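Local coordinates for protein phosphoribosylglycinamide synthetase (Anaerococcus prevotii, PDB 4DIM) that probably acts as an ATP-dependent ligase of the ATP-grasp family, binding ATP and a metal ion, at residues S58-V63 against G83-A88; F128-E133 against C185-F190; I291-E296 against V312-K317. All blocks are in the same frame, centred on the assembly; numbering follows the deposited sequence.

Contact 1: S58-V63 against G83-A88; sequences SNPDEV and GIVSLA
Pro60 and Ser86 bring the opening turns of two helices so near that their CA atoms lie 4.0 Å apart. The pyrrolidine ring of Pro60 can be followed atom by atom across this approach. Pro60 CB rests against the backbone of the second helix, 3.9 Å from Ser86 CA. One bond further, CG meets the neighbouring valine, with 4.0 Å between Pro60 CG and Val85 CG1, and the same methyl lies against Pro60 CB as well. The ring then turns back, and Pro60 CD comes to 3.8 Å from Ser86 OG. The hydroxyl oxygen thus lies against the N–CA bond of the ring. Ser86 OG approaches Pro60 N at 3.5 Å, but the proline nitrogen carries no hydrogen, so this is simple contact. The serine's first torsion, -39°, sets OG opposite the carbonyl carbon and beside its own backbone N, against the Pro60 ring. Both methyls of Val63 touch the serine's CB, with Val63 CG2 4.0 Å from Ser86 CB. No hydrogen bond joins the segments, and the small serine side chain is consistent with so close an approach. Asn59 and Gly83 hold the two N-cap positions, and Ser58 OG is bonded to Asp56. Further along, Asp61 forms a salt bridge with Arg89 of helix 84-94. Helix 60-66 links strands 51-54 and 74-76, the outermost strands of the N-terminal parallel sheet, whereas helix 84-94 follows strand 74-76 and has helix 101-108 against Val85 and Ala88.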
ATOM      1  N   SER A  58      -2.734  14.359  -8.209  1.00 91.23           N
ATOM      2  CA  SER A  58      -3.671  14.432  -7.101  1.00 90.37           C
ATOM      3  C   SER A  58      -4.890  15.312  -7.449  1.00 94.13           C
ATOM      4  O   SER A  58      -5.809  15.425  -6.635  1.00 95.05           O
ATOM      5  CB  SER A  58      -2.955  15.000  -5.876  1.00 93.40           C
ATOM      6  OG  SER A  58      -2.639  16.364  -6.087  1.00 98.73           O
ATOM      7  N   ASN A  59      -4.888  15.941  -8.631  1.00 89.73           N
ATOM      8  CA  ASN A  59      -5.937  16.823  -9.071  1.00 92.35           C
ATOM      9  C   ASN A  59      -6.718  16.099 -10.152  1.00 96.91           C
ATOM     10  O   ASN A  59      -6.348  16.165 -11.320  1.00 96.32           O
ATOM     11  CB  ASN A  59      -5.294  18.114  -9.551  1.00 94.83           C
ATOM     12  CG  ASN A  59      -6.231  19.260  -9.795  1.00113.44           C
ATOM     13  OD1 ASN A  59      -7.456  19.134  -9.691  1.00 99.77           O
ATOM     14  ND2 ASN A  59      -5.651  20.424 -10.105  1.00112.14           N
ATOM     15  N   PRO A  60      -7.793  15.362  -9.789  1.00 96.26           N
ATOM     16  CA  PRO A  60      -8.514  14.580 -10.804  1.00 97.22           C
ATOM     17  C   PRO A  60      -9.079  15.412 -11.928  1.00105.50           C
ATOM     18  O   PRO A  60      -9.153  14.898 -13.041  1.00105.60           O
ATOM     19  CB  PRO A  60      -9.633  13.878 -10.009  1.00 98.08           C
ATOM     20  CG  PRO A  60      -9.731  14.569  -8.754  1.00102.29           C
ATOM     21  CD  PRO A  60      -8.370  15.122  -8.449  1.00 97.16           C
ATOM     22  N   ASP A  61      -9.458  16.680 -11.644  1.00105.96           N
ATOM     23  CA  ASP A  61     -10.009  17.593 -12.660  1.00109.89           C
ATOM     24  C   ASP A  61      -8.932  18.018 -13.680  1.00110.81           C
ATOM     25  O   ASP A  61      -9.189  17.956 -14.877  1.00112.08           O
ATOM     26  CB  ASP A  61     -10.657  18.829 -12.013  1.00115.17           C
ATOM     27  CG  ASP A  61     -12.106  18.601 -11.609  1.00130.13           C
ATOM     28  OD1 ASP A  61     -12.341  18.181 -10.454  1.00130.20           O
ATOM     29  OD2 ASP A  61     -12.995  18.739 -12.482  1.00138.17           O
ATOM     30  N   GLU A  62      -7.739  18.417 -13.217  1.00104.07           N
ATOM     31  CA  GLU A  62      -6.630  18.780 -14.114  1.00103.87           C
ATOM     32  C   GLU A  62      -6.234  17.610 -14.989  1.00106.99           C
ATOM     33  O   GLU A  62      -6.027  17.765 -16.180  1.00107.66           O
ATOM     34  CB  GLU A  62      -5.407  19.222 -13.303  1.00103.58           C
ATOM     35  CG  GLU A  62      -4.265  19.786 -14.133  1.00114.79           C
ATOM     36  CD  GLU A  62      -2.920  19.624 -13.460  1.00129.72           C
ATOM     37  OE1 GLU A  62      -2.281  18.570 -13.675  1.00130.39           O
ATOM     38  OE2 GLU A  62      -2.533  20.516 -12.670  1.00114.15           O
ATOM     39  N   VAL A  63      -6.110  16.439 -14.374  1.00102.71           N
ATOM     40  CA  VAL A  63      -5.702  15.216 -15.042  1.00100.33           C
ATOM     41  C   VAL A  63      -6.659  14.847 -16.156  1.00104.37           C
ATOM     42  O   VAL A  63      -6.191  14.512 -17.233  1.00104.44           O
ATOM     43  CB  VAL A  63      -5.562  14.083 -14.011  1.00101.18           C
ATOM     44  CG1 VAL A  63      -5.546  12.708 -14.676  1.00100.36           C
ATOM     45  CG2 VAL A  63      -4.297  14.288 -13.192  1.00 99.22           C
ATOM     46  N   GLY A  83      -2.406   9.633  -6.814  1.00 83.21           N
ATOM     47  CA  GLY A  83      -3.192   9.675  -8.044  1.00 84.24           C
ATOM     48  C   GLY A  83      -4.194   8.565  -8.284  1.00 86.90           C
ATOM     49  O   GLY A  83      -4.484   8.242  -9.440  1.00 87.16           O
ATOM     50  N   ILE A  84      -4.804   8.049  -7.216  1.00 83.29           N
ATOM     51  CA  ILE A  84      -5.715   6.911  -7.288  1.00 82.76           C
ATOM     52  C   ILE A  84      -7.105   7.335  -7.718  1.00 86.32           C
ATOM     53  O   ILE A  84      -7.783   6.606  -8.438  1.00 86.14           O
ATOM     54  CB  ILE A  84      -5.733   6.124  -5.936  1.00 86.67           C
ATOM     55  CG1 ILE A  84      -6.382   4.722  -6.101  1.00 86.26           C
ATOM     56  CG2 ILE A  84      -6.463   6.908  -4.798  1.00 92.01           C
ATOM     57  CD1 ILE A  84      -5.888   3.923  -7.264  1.00 92.92           C
ATOM     58  N   VAL A  85      -7.536   8.503  -7.299  1.00 85.30           N
ATOM     59  CA  VAL A  85      -8.822   9.043  -7.734  1.00 87.07           C
ATOM     60  C   VAL A  85      -8.699   9.502  -9.179  1.00 92.06           C
ATOM     61  O   VAL A  85      -9.522   9.132 -10.003  1.00 92.74           O
ATOM     62  CB  VAL A  85      -9.273  10.178  -6.808  1.00 91.75           C
ATOM     63  CG1 VAL A  85     -10.474  10.921  -7.400  1.00 94.44           C
ATOM     64  CG2 VAL A  85      -9.597   9.607  -5.432  1.00 90.44           C
ATOM     65  N   SER A  86      -7.658  10.288  -9.491  1.00 90.22           N
ATOM     66  CA  SER A  86      -7.403  10.784 -10.848  1.00 91.10           C
ATOM     67  C   SER A  86      -7.367   9.614 -11.816  1.00 94.18           C
ATOM     68  O   SER A  86      -8.065   9.678 -12.815  1.00 96.68           O
ATOM     69  CB  SER A  86      -6.111  11.585 -10.888  1.00 94.02           C
ATOM     70  OG  SER A  86      -6.004  12.358  -9.705  1.00 99.21           O
ATOM     71  N   LEU A  87      -6.718   8.489 -11.462  1.00 88.76           N
ATOM     72  CA  LEU A  87      -6.767   7.296 -12.325  1.00 89.84           C
ATOM     73  C   LEU A  87      -8.210   6.834 -12.579  1.00 98.70           C
ATOM     74  O   LEU A  87      -8.592   6.547 -13.716  1.00102.66           O
ATOM     75  CB  LEU A  87      -6.016   6.151 -11.684  1.00 87.24           C
ATOM     76  CG  LEU A  87      -6.108   4.790 -12.372  1.00 91.13           C
ATOM     77  CD1 LEU A  87      -5.682   4.864 -13.823  1.00 92.47           C
ATOM     78  CD2 LEU A  87      -5.217   3.818 -11.659  1.00 92.22           C
ATOM     79  N   ALA A  88      -8.993   6.736 -11.505  1.00 92.77           N
ATOM     80  CA  ALA A  88     -10.380   6.320 -11.562  1.00 92.81           C
ATOM     81  C   ALA A  88     -11.196   7.211 -12.537  1.00101.06           C
ATOM     82  O   ALA A  88     -11.954   6.676 -13.362  1.00102.21           O
ATOM     83  CB  ALA A  88     -10.980   6.351 -10.166  1.00 92.41           C
TER

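Contact 2: F128-E133 against C185-F190; sequences FVVRNE and CIVEEF
Phe128 and Val187 form an antiparallel hydrogen-bonded pair, each giving its N-H to the carbonyl of the other. Phe128 N reaches Val187 O at 3.0 Å with an almost straight N-H...O angle of 175°. The return bond, Val187 N to Phe128 O, measures 3.1 Å. Phe128 O also receives a weak bond from the N-H of Val130 and a CA-H contact from Ile186, so several donors converge on it. A third backbone bond follows beyond the bridge, from Cys185 N to Val130 O at 3.2 Å, while Cys185 O takes a CA-H contact from Val129. Side chains meet on both faces of this ribbon. On one, Val129 and Ile186 run side by side, with Val129 CG1 3.7 Å from Ile186 CG1. On the other, Val130 CG1 stands between its own N and carbonyl carbon (chi1 52°), which carries it over Cys185, 3.7 Å from Cys185 CB, and on toward the Val187 methyl. Glu189 OE1 takes a salt bridge from Arg126 and the backbone N-H of Lys144. Strand 127-128 is thereby added as an edge to strand 186-189, whose far side bonds to strand 147-150 through Ile186 and Glu188. Helix 133-141 covers Phe128 and Val187, and helix 166-179 packs on Val130 and Cys185, within the ATP-grasp A domain.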
ATOM      1  N   PHE A 128     -19.520   5.483  15.189  1.00105.64           N
ATOM      2  CA  PHE A 128     -20.711   6.309  15.252  1.00108.47           C
ATOM      3  C   PHE A 128     -20.337   7.791  15.319  1.00113.37           C
ATOM      4  O   PHE A 128     -19.444   8.187  16.078  1.00109.67           O
ATOM      5  CB  PHE A 128     -21.569   5.877  16.453  1.00110.78           C
ATOM      6  CG  PHE A 128     -22.370   4.641  16.133  1.00112.81           C
ATOM      7  CD1 PHE A 128     -23.472   4.709  15.288  1.00117.06           C
ATOM      8  CD2 PHE A 128     -21.944   3.395  16.555  1.00115.81           C
ATOM      9  CE1 PHE A 128     -24.192   3.564  14.952  1.00120.04           C
ATOM     10  CE2 PHE A 128     -22.661   2.238  16.215  1.00121.04           C
ATOM     11  CZ  PHE A 128     -23.793   2.333  15.429  1.00120.65           C
ATOM     12  N   VAL A 129     -21.048   8.595  14.505  1.00115.01           N
ATOM     13  CA  VAL A 129     -20.869  10.061  14.401  1.00116.62           C
ATOM     14  C   VAL A 129     -21.843  10.749  15.408  1.00120.47           C
ATOM     15  O   VAL A 129     -22.896  11.254  15.033  1.00121.88           O
ATOM     16  CB  VAL A 129     -21.015  10.608  12.938  1.00123.66           C
ATOM     17  CG1 VAL A 129     -19.693  10.529  12.176  1.00122.18           C
ATOM     18  CG2 VAL A 129     -22.116   9.889  12.147  1.00126.12           C
ATOM     19  N   VAL A 130     -21.478  10.698  16.698  1.00116.29           N
ATOM     20  CA  VAL A 130     -22.217  11.252  17.842  1.00118.15           C
ATOM     21  C   VAL A 130     -22.257  12.823  17.816  1.00126.16           C
ATOM     22  O   VAL A 130     -21.308  13.457  17.367  1.00125.73           O
ATOM     23  CB  VAL A 130     -21.587  10.719  19.180  1.00121.40           C
ATOM     24  CG1 VAL A 130     -20.080  10.943  19.255  1.00119.56           C
ATOM     25  CG2 VAL A 130     -22.248  11.312  20.411  1.00123.04           C
ATOM     26  N   ARG A 131     -23.360  13.432  18.301  1.00126.50           N
ATOM     27  CA  ARG A 131     -23.522  14.910  18.412  1.00128.35           C
ATOM     28  C   ARG A 131     -23.864  15.371  19.873  1.00131.70           C
ATOM     29  O   ARG A 131     -23.831  16.573  20.115  1.00130.29           O
ATOM     30  CB  ARG A 131     -24.580  15.452  17.408  1.00130.55           C
ATOM     31  CG  ARG A 131     -23.952  15.778  16.050  1.00145.28           C
ATOM     32  CD  ARG A 131     -24.916  15.919  14.884  1.00160.24           C
ATOM     33  NE  ARG A 131     -24.192  16.084  13.616  1.00169.65           N
ATOM     34  CZ  ARG A 131     -24.753  16.300  12.426  1.00189.47           C
ATOM     35  NH1 ARG A 131     -26.076  16.389  12.310  1.00183.25           N
ATOM     36  NH2 ARG A 131     -23.995  16.433  11.342  1.00173.63           N
ATOM     37  N   ASN A 132     -24.114  14.437  20.836  1.00129.83           N
ATOM     38  CA  ASN A 132     -24.447  14.751  22.246  1.00131.89           C
ATOM     39  C   ASN A 132     -24.212  13.550  23.202  1.00135.93           C
ATOM     40  O   ASN A 132     -24.169  12.408  22.743  1.00135.36           O
ATOM     41  CB  ASN A 132     -25.930  15.199  22.369  1.00135.01           C
ATOM     42  CG  ASN A 132     -26.889  14.319  21.595  1.00145.73           C
ATOM     43  OD1 ASN A 132     -27.117  13.170  21.966  1.00135.52           O
ATOM     44  ND2 ASN A 132     -27.426  14.803  20.469  1.00135.43           N
ATOM     45  N   GLU A 133     -24.150  13.809  24.531  1.00133.12           N
ATOM     46  CA  GLU A 133     -23.935  12.776  25.573  1.00132.82           C
ATOM     47  C   GLU A 133     -24.941  11.589  25.492  1.00137.27           C
ATOM     48  O   GLU A 133     -24.598  10.463  25.862  1.00136.02           O
ATOM     49  CB  GLU A 133     -24.008  13.400  26.988  1.00135.43           C
ATOM     50  CG  GLU A 133     -22.817  14.288  27.345  1.00143.91           C
ATOM     51  CD  GLU A 133     -22.041  13.936  28.605  1.00154.99           C
ATOM     52  OE1 GLU A 133     -20.992  14.580  28.846  1.00137.77           O
ATOM     53  OE2 GLU A 133     -22.482  13.036  29.358  1.00138.55           O
ATOM     54  N   CYS A 185     -18.383  14.573  16.968  1.00104.64           N
ATOM     55  CA  CYS A 185     -17.343  13.699  17.439  1.00103.33           C
ATOM     56  C   CYS A 185     -17.470  12.332  16.757  1.00103.46           C
ATOM     57  O   CYS A 185     -18.525  11.984  16.212  1.00102.27           O
ATOM     58  CB  CYS A 185     -17.507  13.549  18.950  1.00106.46           C
ATOM     59  SG  CYS A 185     -16.047  13.994  19.897  1.00111.22           S
ATOM     60  N   ILE A 186     -16.419  11.522  16.864  1.00 96.66           N
ATOM     61  CA  ILE A 186     -16.477  10.161  16.393  1.00 94.79           C
ATOM     62  C   ILE A 186     -16.092   9.314  17.578  1.00 98.15           C
ATOM     63  O   ILE A 186     -15.083   9.562  18.244  1.00 94.62           O
ATOM     64  CB  ILE A 186     -15.661   9.874  15.098  1.00 96.04           C
ATOM     65  CG1 ILE A 186     -16.463  10.419  13.886  1.00 98.92           C
ATOM     66  CG2 ILE A 186     -15.414   8.368  14.890  1.00 93.12           C
ATOM     67  CD1 ILE A 186     -15.728  10.503  12.603  1.00110.30           C
ATOM     68  N   VAL A 187     -16.981   8.392  17.907  1.00 99.09           N
ATOM     69  CA  VAL A 187     -16.714   7.364  18.908  1.00100.83           C
ATOM     70  C   VAL A 187     -16.506   6.101  18.067  1.00 99.86           C
ATOM     71  O   VAL A 187     -17.357   5.748  17.236  1.00 98.04           O
ATOM     72  CB  VAL A 187     -17.761   7.226  20.054  1.00108.22           C
ATOM     73  CG1 VAL A 187     -19.146   6.816  19.538  1.00110.10           C
ATOM     74  CG2 VAL A 187     -17.263   6.242  21.099  1.00107.53           C
ATOM     75  N   GLU A 188     -15.324   5.522  18.159  1.00 95.74           N
ATOM     76  CA  GLU A 188     -14.989   4.349  17.341  1.00 94.52           C
ATOM     77  C   GLU A 188     -14.410   3.250  18.187  1.00 97.81           C
ATOM     78  O   GLU A 188     -13.649   3.519  19.113  1.00 96.92           O
ATOM     79  CB  GLU A 188     -13.987   4.754  16.242  1.00 94.13           C
ATOM     80  CG  GLU A 188     -13.666   3.655  15.260  1.00101.12           C
ATOM     81  CD  GLU A 188     -12.771   4.072  14.124  1.00128.21           C
ATOM     82  OE1 GLU A 188     -11.552   4.231  14.364  1.00129.65           O
ATOM     83  OE2 GLU A 188     -13.274   4.174  12.983  1.00131.72           O
ATOM     84  N   GLU A 189     -14.715   2.001  17.825  1.00 96.20           N
ATOM     85  CA  GLU A 189     -14.144   0.828  18.496  1.00 95.89           C
ATOM     86  C   GLU A 189     -12.637   0.859  18.391  1.00 97.30           C
ATOM     87  O   GLU A 189     -12.081   1.107  17.305  1.00 94.13           O
ATOM     88  CB  GLU A 189     -14.637  -0.473  17.854  1.00 97.71           C
ATOM     89  CG  GLU A 189     -16.114  -0.773  18.015  1.00109.65           C
ATOM     90  CD  GLU A 189     -16.498  -2.094  17.381  1.00121.97           C
ATOM     91  OE1 GLU A 189     -17.148  -2.923  18.059  1.00109.07           O
ATOM     92  OE2 GLU A 189     -16.169  -2.293  16.189  1.00115.11           O
ATOM     93  N   PHE A 190     -11.971   0.604  19.506  1.00 95.63           N
ATOM     94  CA  PHE A 190     -10.527   0.541  19.546  1.00 94.35           C
ATOM     95  C   PHE A 190     -10.147  -0.931  19.470  1.00 96.75           C
ATOM     96  O   PHE A 190     -10.476  -1.700  20.378  1.00 98.98           O
ATOM     97  CB  PHE A 190      -9.981   1.233  20.800  1.00 98.01           C
ATOM     98  CG  PHE A 190      -8.473   1.372  20.801  1.00 99.78           C
ATOM     99  CD1 PHE A 190      -7.805   1.905  19.705  1.00101.82           C
ATOM    100  CD2 PHE A 190      -7.721   0.938  21.881  1.00102.96           C
ATOM    101  CE1 PHE A 190      -6.414   1.968  19.680  1.00102.82           C
ATOM    102  CE2 PHE A 190      -6.332   1.026  21.864  1.00106.23           C
ATOM    103  CZ  PHE A 190      -5.685   1.540  20.763  1.00103.07           C
TER

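Contact 3: I291-E296 against V312-K317; sequences INYGIE and VFWSQK
Trp314 turns the edge of its six-membered ring toward one face of Tyr293, a T-shaped pair with centroids 5.2 Å apart and planes at 68°. The leading atoms are Trp314 CZ3, 3.9 Å from Tyr293 CG, and Trp314 CH2, which lies nearer the rim over CD1 and CE1. Although CB of Trp314 points away from the other segment, a first torsion of 180° sets CG anti to the backbone N and swings the indole back across. Ile295 meets the same indole edge in its plane, Ile295 CD1 lying 4.0 Å from Trp314 CE3. Its other branch serves Lys317, with 3.5 Å between Ile295 CG2 and Lys317 CB. The lysine chain then runs alongside the tyrosine, its CD over a face of the indole and Lys317 NZ 3.6 Å from Tyr293 CD1. At the far end, Phe313 CB packs 3.8 Å from Glu296 O, while the Glu296 carboxylate forms a salt bridge with Lys299. Asn292 OD1 sits over the opposite face of the tyrosine ring, and Phe209 meets both aromatic rings. Behind this shell, a type I turn from Trp314 to Lys317 brings indole and lysine together, Gly294, with positive phi, ends helix 285-293 just before Ile295, and a backbone bond ties Tyr293 to Ser318. Replacing Tyr293 by an alanine would probably open a gap beside the indole edge and leave Trp314 and the lysine tail freer to turn. With no hydrogen bond between the segments, cohesion here rests on aromatic and aliphatic contact.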
ATOM      1  N   ILE A 291       7.698 -13.197  -5.764  1.00 73.57           N
ATOM      2  CA  ILE A 291       8.396 -14.297  -5.045  1.00 74.41           C
ATOM      3  C   ILE A 291       7.403 -15.420  -4.619  1.00 79.58           C
ATOM      4  O   ILE A 291       7.639 -16.589  -4.897  1.00 83.03           O
ATOM      5  CB  ILE A 291       9.162 -13.740  -3.788  1.00 75.69           C
ATOM      6  CG1 ILE A 291      10.423 -12.981  -4.193  1.00 75.45           C
ATOM      7  CG2 ILE A 291       9.493 -14.828  -2.802  1.00 78.46           C
ATOM      8  CD1 ILE A 291      10.992 -12.013  -3.133  1.00 81.14           C
ATOM      9  N   ASN A 292       6.328 -15.045  -3.922  1.00 73.74           N
ATOM     10  CA  ASN A 292       5.337 -15.967  -3.371  1.00 74.13           C
ATOM     11  C   ASN A 292       4.591 -16.781  -4.384  1.00 79.52           C
ATOM     12  O   ASN A 292       4.339 -17.945  -4.101  1.00 82.73           O
ATOM     13  CB  ASN A 292       4.342 -15.208  -2.557  1.00 78.42           C
ATOM     14  CG  ASN A 292       3.353 -16.017  -1.836  1.00 89.86           C
ATOM     15  OD1 ASN A 292       2.229 -16.106  -2.282  1.00 86.40           O
ATOM     16  ND2 ASN A 292       3.751 -16.600  -0.705  1.00 90.95           N
ATOM     17  N   TYR A 293       4.223 -16.227  -5.540  1.00 74.41           N
ATOM     18  CA  TYR A 293       3.511 -17.036  -6.557  1.00 75.09           C
ATOM     19  C   TYR A 293       4.369 -17.421  -7.762  1.00 80.91           C
ATOM     20  O   TYR A 293       3.893 -18.186  -8.603  1.00 83.31           O
ATOM     21  CB  TYR A 293       2.302 -16.271  -7.069  1.00 74.97           C
ATOM     22  CG  TYR A 293       1.267 -16.046  -5.999  1.00 73.98           C
ATOM     23  CD1 TYR A 293       0.527 -17.101  -5.491  1.00 76.67           C
ATOM     24  CD2 TYR A 293       1.048 -14.778  -5.468  1.00 72.26           C
ATOM     25  CE1 TYR A 293      -0.408 -16.913  -4.487  1.00 76.75           C
ATOM     26  CE2 TYR A 293       0.128 -14.577  -4.443  1.00 72.44           C
ATOM     27  CZ  TYR A 293      -0.626 -15.645  -3.983  1.00 83.88           C
ATOM     28  OH  TYR A 293      -1.554 -15.510  -2.996  1.00 86.80           O
ATOM     29  N   GLY A 294       5.590 -16.887  -7.862  1.00 75.72           N
ATOM     30  CA  GLY A 294       6.462 -17.122  -9.007  1.00 77.28           C
ATOM     31  C   GLY A 294       5.883 -16.570 -10.294  1.00 83.06           C
ATOM     32  O   GLY A 294       5.893 -17.245 -11.342  1.00 86.74           O
ATOM     33  N   ILE A 295       5.389 -15.331 -10.216  1.00 75.25           N
ATOM     34  CA  ILE A 295       4.746 -14.649 -11.339  1.00 77.28           C
ATOM     35  C   ILE A 295       5.418 -13.295 -11.627  1.00 85.60           C
ATOM     36  O   ILE A 295       6.379 -12.901 -10.946  1.00 84.45           O
ATOM     37  CB  ILE A 295       3.225 -14.440 -11.043  1.00 80.00           C
ATOM     38  CG1 ILE A 295       3.005 -13.618  -9.760  1.00 78.25           C
ATOM     39  CG2 ILE A 295       2.470 -15.755 -11.010  1.00 82.00           C
ATOM     40  CD1 ILE A 295       1.670 -13.157  -9.557  1.00 88.51           C
ATOM     41  N   GLU A 296       4.913 -12.629 -12.693  1.00 85.40           N
ATOM     42  CA  GLU A 296       5.250 -11.271 -13.147  1.00 84.00           C
ATOM     43  C   GLU A 296       3.996 -10.404 -12.926  1.00 84.09           C
ATOM     44  O   GLU A 296       3.082 -10.379 -13.752  1.00 85.18           O
ATOM     45  CB  GLU A 296       5.686 -11.308 -14.609  1.00 87.55           C
ATOM     46  CG  GLU A 296       6.959 -12.108 -14.806  1.00 91.62           C
ATOM     47  CD  GLU A 296       7.421 -12.164 -16.244  1.00116.44           C
ATOM     48  OE1 GLU A 296       6.889 -12.997 -17.019  1.00103.34           O
ATOM     49  OE2 GLU A 296       8.295 -11.341 -16.604  1.00107.72           O
ATOM     50  N   VAL A 312      -2.709 -14.524 -18.564  1.00 96.77           N
ATOM     51  CA  VAL A 312      -1.572 -15.040 -19.344  1.00 97.50           C
ATOM     52  C   VAL A 312      -0.331 -15.195 -18.452  1.00 97.28           C
ATOM     53  O   VAL A 312       0.461 -16.120 -18.657  1.00 96.38           O
ATOM     54  CB  VAL A 312      -1.305 -14.053 -20.522  1.00102.88           C
ATOM     55  CG1 VAL A 312       0.112 -14.180 -21.099  1.00102.95           C
ATOM     56  CG2 VAL A 312      -2.363 -14.236 -21.597  1.00106.98           C
ATOM     57  N   PHE A 313      -0.160 -14.260 -17.493  1.00 91.54           N
ATOM     58  CA  PHE A 313       0.948 -14.266 -16.535  1.00 89.33           C
ATOM     59  C   PHE A 313       0.588 -15.064 -15.281  1.00 94.25           C
ATOM     60  O   PHE A 313       1.470 -15.725 -14.751  1.00 95.93           O
ATOM     61  CB  PHE A 313       1.347 -12.835 -16.143  1.00 88.46           C
ATOM     62  CG  PHE A 313       1.625 -11.937 -17.320  1.00 91.21           C
ATOM     63  CD1 PHE A 313       2.805 -12.059 -18.040  1.00 95.66           C
ATOM     64  CD2 PHE A 313       0.640 -11.103 -17.821  1.00 94.34           C
ATOM     65  CE1 PHE A 313       3.005 -11.339 -19.218  1.00 98.23           C
ATOM     66  CE2 PHE A 313       0.833 -10.394 -19.001  1.00 99.13           C
ATOM     67  CZ  PHE A 313       2.028 -10.488 -19.676  1.00 98.18           C
ATOM     68  N   TRP A 314      -0.681 -15.011 -14.812  1.00 90.02           N
ATOM     69  CA  TRP A 314      -1.171 -15.743 -13.623  1.00 88.87           C
ATOM     70  C   TRP A 314      -1.201 -17.262 -13.868  1.00 97.35           C
ATOM     71  O   TRP A 314      -1.107 -18.039 -12.932  1.00 96.59           O
ATOM     72  CB  TRP A 314      -2.598 -15.240 -13.227  1.00 86.96           C
ATOM     73  CG  TRP A 314      -3.232 -15.903 -12.027  1.00 86.55           C
ATOM     74  CD1 TRP A 314      -4.393 -16.624 -12.011  1.00 91.71           C
ATOM     75  CD2 TRP A 314      -2.732 -15.916 -10.674  1.00 83.27           C
ATOM     76  NE1 TRP A 314      -4.676 -17.042 -10.726  1.00 89.39           N
ATOM     77  CE2 TRP A 314      -3.659 -16.642  -9.891  1.00 87.16           C
ATOM     78  CE3 TRP A 314      -1.622 -15.341 -10.040  1.00 81.42           C
ATOM     79  CZ2 TRP A 314      -3.467 -16.867  -8.527  1.00 83.95           C
ATOM     80  CZ3 TRP A 314      -1.461 -15.527  -8.680  1.00 81.55           C
ATOM     81  CH2 TRP A 314      -2.349 -16.324  -7.947  1.00 82.81           C
ATOM     82  N   SER A 315      -1.346 -17.683 -15.118  1.00 99.13           N
ATOM     83  CA  SER A 315      -1.376 -19.103 -15.470  1.00101.52           C
ATOM     84  C   SER A 315       0.040 -19.723 -15.479  1.00107.30           C
ATOM     85  O   SER A 315       0.151 -20.944 -15.574  1.00109.69           O
ATOM     86  CB  SER A 315      -2.045 -19.296 -16.827  1.00106.28           C
ATOM     87  OG  SER A 315      -1.293 -18.678 -17.857  1.00114.64           O
ATOM     88  N   GLN A 316       1.115 -18.901 -15.375  1.00102.59           N
ATOM     89  CA  GLN A 316       2.493 -19.406 -15.304  1.00102.70           C
ATOM     90  C   GLN A 316       2.973 -19.414 -13.855  1.00101.41           C
ATOM     91  O   GLN A 316       4.170 -19.471 -13.602  1.00 99.19           O
ATOM     92  CB  GLN A 316       3.428 -18.536 -16.173  1.00104.60           C
ATOM     93  CG  GLN A 316       3.054 -18.482 -17.656  1.00122.90           C
ATOM     94  CD  GLN A 316       2.924 -19.867 -18.254  1.00155.82           C
ATOM     95  OE1 GLN A 316       3.784 -20.733 -18.046  1.00154.12           O
ATOM     96  NE2 GLN A 316       1.821 -20.143 -18.958  1.00152.82           N
ATOM     97  N   LYS A 317       2.050 -19.394 -12.902  1.00 97.06           N
ATOM     98  CA  LYS A 317       2.433 -19.361 -11.517  1.00 95.98           C
ATOM     99  C   LYS A 317       3.001 -20.704 -11.104  1.00107.47           C
ATOM    100  O   LYS A 317       2.694 -21.722 -11.719  1.00110.95           O
ATOM    101  CB  LYS A 317       1.241 -18.956 -10.628  1.00 96.79           C
ATOM    102  CG  LYS A 317       0.111 -19.998 -10.482  1.00 98.20           C
ATOM    103  CD  LYS A 317      -0.829 -19.647  -9.334  1.00100.97           C
ATOM    104  CE  LYS A 317      -0.288 -20.135  -7.994  1.00121.39           C
ATOM    105  NZ  LYS A 317      -1.237 -19.905  -6.868  1.00142.06           N
TER

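Overall arrangement
The three contacts follow one another along the chain and none touches another. Contact 1 joins helices of the N-terminal parallel-sheet region, contact 2 adds an edge strand to the small antiparallel sheet, and contact 3 lies beside the large antiparallel sheet, near strand 206-219. Contacts 1 and 3 are nearest, with about 17 Å between closest atoms and 30 Å between centres; contacts 1 and 2 are about 19 Å apart at closest atoms. Contacts 2 and 3 lie on opposite sides of the chain's centre, 45 Å between centres. In ATP-grasp enzymes the nucleotide binds between two subdomains, and contact 2 probably belongs to one of them.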